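Local coordinates for protein SaTIE-TED (Staphylococcus aureus, PDB 6FX6) that is of unknown function but, as the thioester domain of an LPXTG-anchored surface protein, probably carries an internal thioester bond for covalent attachment to a target, at residues D14-I20 and T31-W35; R34-F38 and Y97-M102. All blocks are in the same frame, centred on the assembly; numbering follows the deposited sequence.

Contact 1 (D14-I20 and T31-W35). With ZN (zinc ion), chain B; ZN (zinc ion), chain C.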
loop_
_atom_site.group_PDB
_atom_site.type_symbol
_atom_site.label_atom_id
_atom_site.label_comp_id
_atom_site.label_asym_id
_atom_site.label_seq_id
_atom_site.Cartn_x
_atom_site.Cartn_y
_atom_site.Cartn_z
ATOM N N ASP A 14 -3.201 -22.566 10.870
ATOM C CA ASP A 14 -3.908 -23.293 11.916
ATOM C C ASP A 14 -2.896 -23.743 12.962
ATOM O O ASP A 14 -2.019 -24.561 12.674
ATOM C CB ASP A 14 -4.654 -24.497 11.315
ATOM C CG ASP A 14 -5.537 -25.224 12.329
ATOM O OD1 ASP A 14 -5.816 -24.670 13.411
ATOM O OD2 ASP A 14 -5.964 -26.363 12.038
ATOM N N LYS A 15 -3.021 -23.196 14.170
ATOM C CA LYS A 15 -2.155 -23.567 15.283
ATOM C C LYS A 15 -2.965 -24.066 16.485
ATOM O O LYS A 15 -2.471 -24.061 17.611
ATOM C CB LYS A 15 -1.251 -22.380 15.641
ATOM C CG LYS A 15 -0.283 -22.028 14.520
ATOM C CD LYS A 15 0.563 -20.801 14.822
ATOM C CE LYS A 15 1.333 -20.355 13.583
ATOM N NZ LYS A 15 2.044 -19.065 13.784
ATOM N N GLY A 16 -4.190 -24.535 16.234
ATOM C CA GLY A 16 -5.099 -24.975 17.296
ATOM C C GLY A 16 -5.495 -23.877 18.269
ATOM O O GLY A 16 -5.865 -24.162 19.403
ATOM N N ILE A 17 -5.424 -22.628 17.807
ATOM C CA ILE A 17 -5.629 -21.435 18.625
ATOM C C ILE A 17 -6.884 -20.742 18.115
ATOM O O ILE A 17 -7.055 -20.601 16.903
ATOM C CB ILE A 17 -4.450 -20.443 18.453
ATOM C CG1 ILE A 17 -3.154 -21.027 19.017
ATOM C CG2 ILE A 17 -4.736 -19.099 19.122
ATOM C CD1 ILE A 17 -1.894 -20.406 18.437
ATOM N N ASN A 18 -7.745 -20.307 19.032
ATOM C CA ASN A 18 -8.789 -19.339 18.705
ATOM C C ASN A 18 -8.099 -18.000 18.494
ATOM O O ASN A 18 -7.593 -17.411 19.442
ATOM C CB ASN A 18 -9.824 -19.223 19.831
ATOM C CG ASN A 18 -10.671 -20.474 19.990
ATOM O OD1 ASN A 18 -10.776 -21.294 19.078
ATOM N ND2 ASN A 18 -11.290 -20.620 21.156
ATOM N N TRP A 19 -8.049 -17.541 17.245
ATOM C CA TRP A 19 -7.347 -16.308 16.898
ATOM C C TRP A 19 -8.096 -15.084 17.414
ATOM O O TRP A 19 -7.497 -14.211 18.055
ATOM C CB TRP A 19 -7.147 -16.202 15.384
ATOM C CG TRP A 19 -6.190 -17.208 14.825
ATOM C CD1 TRP A 19 -6.489 -18.283 14.037
ATOM C CD2 TRP A 19 -4.776 -17.228 15.009
ATOM N NE1 TRP A 19 -5.339 -18.972 13.719
ATOM C CE2 TRP A 19 -4.272 -18.342 14.304
ATOM C CE3 TRP A 19 -3.882 -16.413 15.706
ATOM C CZ2 TRP A 19 -2.903 -18.661 14.278
ATOM C CZ3 TRP A 19 -2.517 -16.722 15.677
ATOM C CH2 TRP A 19 -2.044 -17.840 14.968
ATOM N N ILE A 20 -9.396 -15.028 17.117
ATOM C CA ILE A 20 -10.287 -13.971 17.605
ATOM C C ILE A 20 -11.707 -14.479 17.823
ATOM O O ILE A 20 -12.119 -15.491 17.246
ATOM C CB ILE A 20 -10.376 -12.775 16.629
ATOM C CG1 ILE A 20 -10.724 -13.248 15.206
ATOM C CG2 ILE A 20 -9.079 -11.980 16.631
ATOM C CD1 ILE A 20 -10.950 -12.123 14.217
ATOM N N THR A 31 -16.113 -17.478 16.248
ATOM C CA THR A 31 -14.789 -17.910 16.684
ATOM C C THR A 31 -13.969 -18.350 15.478
ATOM O O THR A 31 -14.343 -19.288 14.782
ATOM C CB THR A 31 -14.893 -19.083 17.677
ATOM O OG1 THR A 31 -15.692 -18.684 18.796
ATOM C CG2 THR A 31 -13.511 -19.515 18.176
HETATM N N MSE A 32 -12.850 -17.676 15.239
HETATM C CA MSE A 32 -11.948 -18.043 14.147
HETATM C C MSE A 32 -10.784 -18.804 14.722
HETATM O O MSE A 32 -9.864 -18.211 15.293
HETATM C CB MSE A 32 -11.526 -16.801 13.367
HETATM C CG MSE A 32 -11.928 -16.980 11.908
HETATM SE SE MSE A 32 -11.393 -15.384 10.923
HETATM C CE MSE A 32 -10.513 -16.223 9.373
ATOM N N ASP A 33 -10.839 -20.132 14.590
ATOM C CA ASP A 33 -9.770 -21.024 15.058
ATOM C C ASP A 33 -8.811 -21.475 13.937
ATOM O O ASP A 33 -8.014 -22.392 14.118
ATOM C CB ASP A 33 -10.352 -22.212 15.834
ATOM C CG ASP A 33 -11.222 -23.130 14.983
ATOM O OD1 ASP A 33 -11.624 -22.770 13.862
ATOM O OD2 ASP A 33 -11.525 -24.233 15.457
ATOM N N ARG A 34 -8.907 -20.823 12.780
ATOM C CA ARG A 34 -7.902 -20.915 11.727
ATOM C C ARG A 34 -8.023 -19.665 10.866
ATOM O O ARG A 34 -8.985 -18.895 11.006
ATOM C CB ARG A 34 -8.093 -22.171 10.870
ATOM C CG ARG A 34 -9.472 -22.282 10.248
ATOM C CD ARG A 34 -9.513 -23.201 9.033
ATOM N NE ARG A 34 -10.750 -22.992 8.270
ATOM C CZ ARG A 34 -11.227 -23.793 7.315
ATOM N NH1 ARG A 34 -12.366 -23.462 6.703
ATOM N NH2 ARG A 34 -10.591 -24.913 6.961
ATOM N N TRP A 35 -7.064 -19.471 9.966
ATOM C CA TRP A 35 -7.032 -18.270 9.147
ATOM C C TRP A 35 -6.629 -18.573 7.716
ATOM O O TRP A 35 -5.631 -19.260 7.470
ATOM C CB TRP A 35 -6.090 -17.228 9.764
ATOM C CG TRP A 35 -6.560 -15.851 9.528
ATOM C CD1 TRP A 35 -6.512 -15.170 8.353
ATOM C CD2 TRP A 35 -7.182 -14.979 10.477
ATOM N NE1 TRP A 35 -7.060 -13.926 8.505
ATOM C CE2 TRP A 35 -7.480 -13.778 9.801
ATOM C CE3 TRP A 35 -7.502 -15.088 11.833
ATOM C CZ2 TRP A 35 -8.088 -12.689 10.437
ATOM C CZ3 TRP A 35 -8.111 -14.010 12.464
ATOM C CH2 TRP A 35 -8.396 -12.826 11.765
HETATM ZN ZN ZN B . -5.519 -27.199 10.282
HETATM ZN ZN ZN C . -12.516 -23.982 12.598
HETATM O O HOH W 1 -5.530 -21.633 14.870
HETATM O O HOH W 2 -11.986 -23.802 18.428
HETATM O O HOH W 3 -6.435 -26.089 8.697
HETATM O O HOH W 4 -12.665 -22.999 10.636
#
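Trp19 and Trp35 meet where loop 14-20 folds onto strand 30-40. Trp19 N donates to Met32 O (2.7 Å), and Ile20 O receives a nearly straight bond from Met32 N (3.1 Å). Trp19 CB points toward 31-35, 3.7 Å from Trp35 CE3 at the rim of that ring; with chi1 at -68° CG stands anti to the carbonyl carbon, close to the same CE3. CD1, on the ring edge, lies 3.7 Å from Arg34 N, which is in the indole plane; NE1 passes the Arg34 backbone. The six-membered ring runs on past the strand, and the side chain also packs on Ile13 and Leu119. The edge of Trp35 is turned to the Trp19 face in an offset T-shaped pair, planes at 84°. Ile20 CD1 touches Trp35 CH2 (3.6 Å), and Met32, present as selenomethionine, lays CE over the centre of a Trp35 face. A water accepts hydrogen bonds from Lys15 N and Ile17 N and donates to Asp33 O. Asp14 OD2 and Asp33 OD1 bind separate zinc ions, each at 2.0 Å. Asp14 OD1, met from above its carboxylate plane by Gly16 N, makes this an Asx turn in the loop joining strands 5-13 and 20-24, both antiparallel partners of strand 30-40.

Contact 2 (R34-F38 and Y97-M102)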
loop_
_atom_site.group_PDB
_atom_site.type_symbol
_atom_site.label_atom_id
_atom_site.label_comp_id
_atom_site.label_asym_id
_atom_site.label_seq_id
_atom_site.Cartn_x
_atom_site.Cartn_y
_atom_site.Cartn_z
ATOM N N ARG A 34 -8.907 -20.823 12.780
ATOM C CA ARG A 34 -7.902 -20.915 11.727
ATOM C C ARG A 34 -8.023 -19.665 10.866
ATOM O O ARG A 34 -8.985 -18.895 11.006
ATOM C CB ARG A 34 -8.093 -22.171 10.870
ATOM C CG ARG A 34 -9.472 -22.282 10.248
ATOM C CD ARG A 34 -9.513 -23.201 9.033
ATOM N NE ARG A 34 -10.750 -22.992 8.270
ATOM C CZ ARG A 34 -11.227 -23.793 7.315
ATOM N NH1 ARG A 34 -12.366 -23.462 6.703
ATOM N NH2 ARG A 34 -10.591 -24.913 6.961
ATOM N N TRP A 35 -7.064 -19.471 9.966
ATOM C CA TRP A 35 -7.032 -18.270 9.147
ATOM C C TRP A 35 -6.629 -18.573 7.716
ATOM O O TRP A 35 -5.631 -19.260 7.470
ATOM C CB TRP A 35 -6.090 -17.228 9.764
ATOM C CG TRP A 35 -6.560 -15.851 9.528
ATOM C CD1 TRP A 35 -6.512 -15.170 8.353
ATOM C CD2 TRP A 35 -7.182 -14.979 10.477
ATOM N NE1 TRP A 35 -7.060 -13.926 8.505
ATOM C CE2 TRP A 35 -7.480 -13.778 9.801
ATOM C CE3 TRP A 35 -7.502 -15.088 11.833
ATOM C CZ2 TRP A 35 -8.088 -12.689 10.437
ATOM C CZ3 TRP A 35 -8.111 -14.010 12.464
ATOM C CH2 TRP A 35 -8.396 -12.826 11.765
ATOM N N ALA A 36 -7.420 -18.054 6.781
ATOM C CA ALA A 36 -7.158 -18.210 5.354
ATOM C C ALA A 36 -6.227 -17.092 4.911
ATOM O O ALA A 36 -6.573 -15.914 5.022
ATOM C CB ALA A 36 -8.457 -18.157 4.565
ATOM N N LYS A 37 -5.036 -17.464 4.449
ATOM C CA LYS A 37 -4.148 -16.527 3.777
ATOM C C LYS A 37 -4.414 -16.675 2.289
ATOM O O LYS A 37 -3.992 -17.656 1.669
ATOM C CB LYS A 37 -2.686 -16.821 4.108
ATOM C CG LYS A 37 -1.715 -15.762 3.615
ATOM C CD LYS A 37 -0.281 -16.206 3.835
ATOM C CE LYS A 37 0.701 -15.110 3.459
ATOM N NZ LYS A 37 2.104 -15.591 3.543
ATOM N N PHE A 38 -5.115 -15.695 1.725
ATOM C CA PHE A 38 -5.583 -15.768 0.342
ATOM C C PHE A 38 -4.508 -15.389 -0.668
ATOM O O PHE A 38 -3.748 -14.437 -0.459
ATOM C CB PHE A 38 -6.791 -14.848 0.135
ATOM C CG PHE A 38 -7.982 -15.195 0.991
ATOM C CD1 PHE A 38 -8.740 -16.332 0.724
ATOM C CD2 PHE A 38 -8.363 -14.368 2.051
ATOM C CE1 PHE A 38 -9.851 -16.645 1.503
ATOM C CE2 PHE A 38 -9.469 -14.678 2.836
ATOM C CZ PHE A 38 -10.214 -15.818 2.564
ATOM N N TYR A 97 0.315 -11.012 8.564
ATOM C CA TYR A 97 -0.798 -11.172 7.625
ATOM C C TYR A 97 -2.141 -11.053 8.337
ATOM O O TYR A 97 -3.032 -10.350 7.867
ATOM C CB TYR A 97 -0.746 -12.507 6.874
ATOM C CG TYR A 97 -1.910 -12.645 5.928
ATOM C CD1 TYR A 97 -1.843 -12.158 4.625
ATOM C CD2 TYR A 97 -3.107 -13.211 6.355
ATOM C CE1 TYR A 97 -2.930 -12.260 3.766
ATOM C CE2 TYR A 97 -4.197 -13.311 5.512
ATOM C CZ TYR A 97 -4.111 -12.838 4.221
ATOM O OH TYR A 97 -5.207 -12.959 3.399
ATOM N N ILE A 98 -2.280 -11.766 9.449
ATOM C CA ILE A 98 -3.517 -11.750 10.238
ATOM C C ILE A 98 -3.801 -10.345 10.759
ATOM O O ILE A 98 -4.931 -9.862 10.655
ATOM C CB ILE A 98 -3.466 -12.765 11.405
ATOM C CG1 ILE A 98 -3.568 -14.182 10.853
ATOM C CG2 ILE A 98 -4.602 -12.534 12.396
ATOM C CD1 ILE A 98 -3.270 -15.273 11.860
ATOM N N ALA A 99 -2.776 -9.698 11.318
ATOM C CA ALA A 99 -2.916 -8.325 11.838
ATOM C C ALA A 99 -3.362 -7.365 10.737
ATOM O O ALA A 99 -4.241 -6.536 10.952
ATOM C CB ALA A 99 -1.613 -7.847 12.453
ATOM N N THR A 100 -2.767 -7.504 9.556
ATOM C CA THR A 100 -3.130 -6.674 8.412
ATOM C C THR A 100 -4.585 -6.918 7.998
ATOM O O THR A 100 -5.339 -5.962 7.810
ATOM C CB THR A 100 -2.168 -6.912 7.233
ATOM O OG1 THR A 100 -0.834 -6.637 7.664
ATOM C CG2 THR A 100 -2.499 -6.013 6.055
ATOM N N GLN A 101 -4.972 -8.189 7.878
ATOM C CA GLN A 101 -6.368 -8.554 7.587
ATOM C C GLN A 101 -7.311 -7.986 8.640
ATOM O O GLN A 101 -8.376 -7.481 8.307
ATOM C CB GLN A 101 -6.538 -10.076 7.525
ATOM C CG GLN A 101 -7.963 -10.569 7.266
ATOM C CD GLN A 101 -8.479 -10.199 5.896
ATOM O OE1 GLN A 101 -8.346 -10.976 4.946
ATOM N NE2 GLN A 101 -9.067 -9.010 5.780
HETATM N N MSE A 102 -6.916 -8.093 9.906
HETATM C CA MSE A 102 -7.735 -7.593 11.014
HETATM C C MSE A 102 -7.897 -6.092 11.002
HETATM O O MSE A 102 -8.965 -5.584 11.361
HETATM C CB MSE A 102 -7.175 -8.032 12.371
HETATM C CG MSE A 102 -7.690 -9.418 12.747
HETATM SE SE MSE A 102 -6.625 -10.098 14.253
HETATM C CE MSE A 102 -7.309 -8.901 15.662
HETATM O O HOH W 5 -7.769 -13.683 5.697
#
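Tyr97 and Lys37 begin a contact that exemplifies helix-on-sheet packing: helix 94-107 lies across strand 30-40, with the short segment axes 9.8 Å apart and at 90° to each other. Tyr97, Ile98, Gln101 and Met102 face the strand, as the turn of a helix puts them on one side. Tyr97 comes first. Its CG stands anti to the backbone N (chi1 179°), which extends the phenol toward the strand, where Lys37 CG rests over the ring centre, 3.6 Å from the centroid, as a CH-pi contact. At the end of the ring, OH accepts a hydrogen bond from Phe38 N (3.2 Å, 164° at the hydrogen) and also bonds to Ala45 O, so the hydroxyl joins two neighbouring strands, while the extended Lys37 chain carries NZ on to Tyr86 and Tyr39. Ile98 follows, its branches set over one face of the Trp35 indole: CG1 covers the five-membered ring and CG2 the six-membered ring, 3.7 Å from that centroid and almost on its normal. One turn on from Tyr97, Gln101 brings CG to the indole edge, in its plane and 3.7 Å from Trp35 NE1, then bends at chi2 so that OE1 reaches Cys47 N, probably the thioester cysteine; the Thr100-Gln101 pair itself resembles the TQ signature of thioester domains. OE1 also accepts from a water that donates to Ala36 O (2.6 Å) and takes a weak bond from Trp35 NE1. The water so bridges the two segments. Met102, also selenomethionine, completes the row. Its chain crosses Trp35 at about a right angle, CG lying 3.6 Å from Trp35 CH2, and SE makes an oblique Met-aromatic contact, 5.0 Å from the centroid of the six-membered ring.

From the N terminus, strand 5-13 runs into 14-20, and after a short excursion through strand 20-24 the chain returns as 31-35, where contact 1 closes a small, strand-rich loop. The same strand continues as 34-38, and contact 2 then closes a much longer loop, which contains helix 72-87. The two loops are neither nested nor crossed: they follow one another and overlap at Arg34 and Trp35. Contact 1 ties the loop between strands 5-13 and 20-24 to strand 30-40, whereas contact 2 fixes a helix upon the sheet. They meet directly where Ile20 CG2 packs on Met102 CE (3.7 Å) and Trp19 CD2 on Ile98 CD1 (4.0 Å).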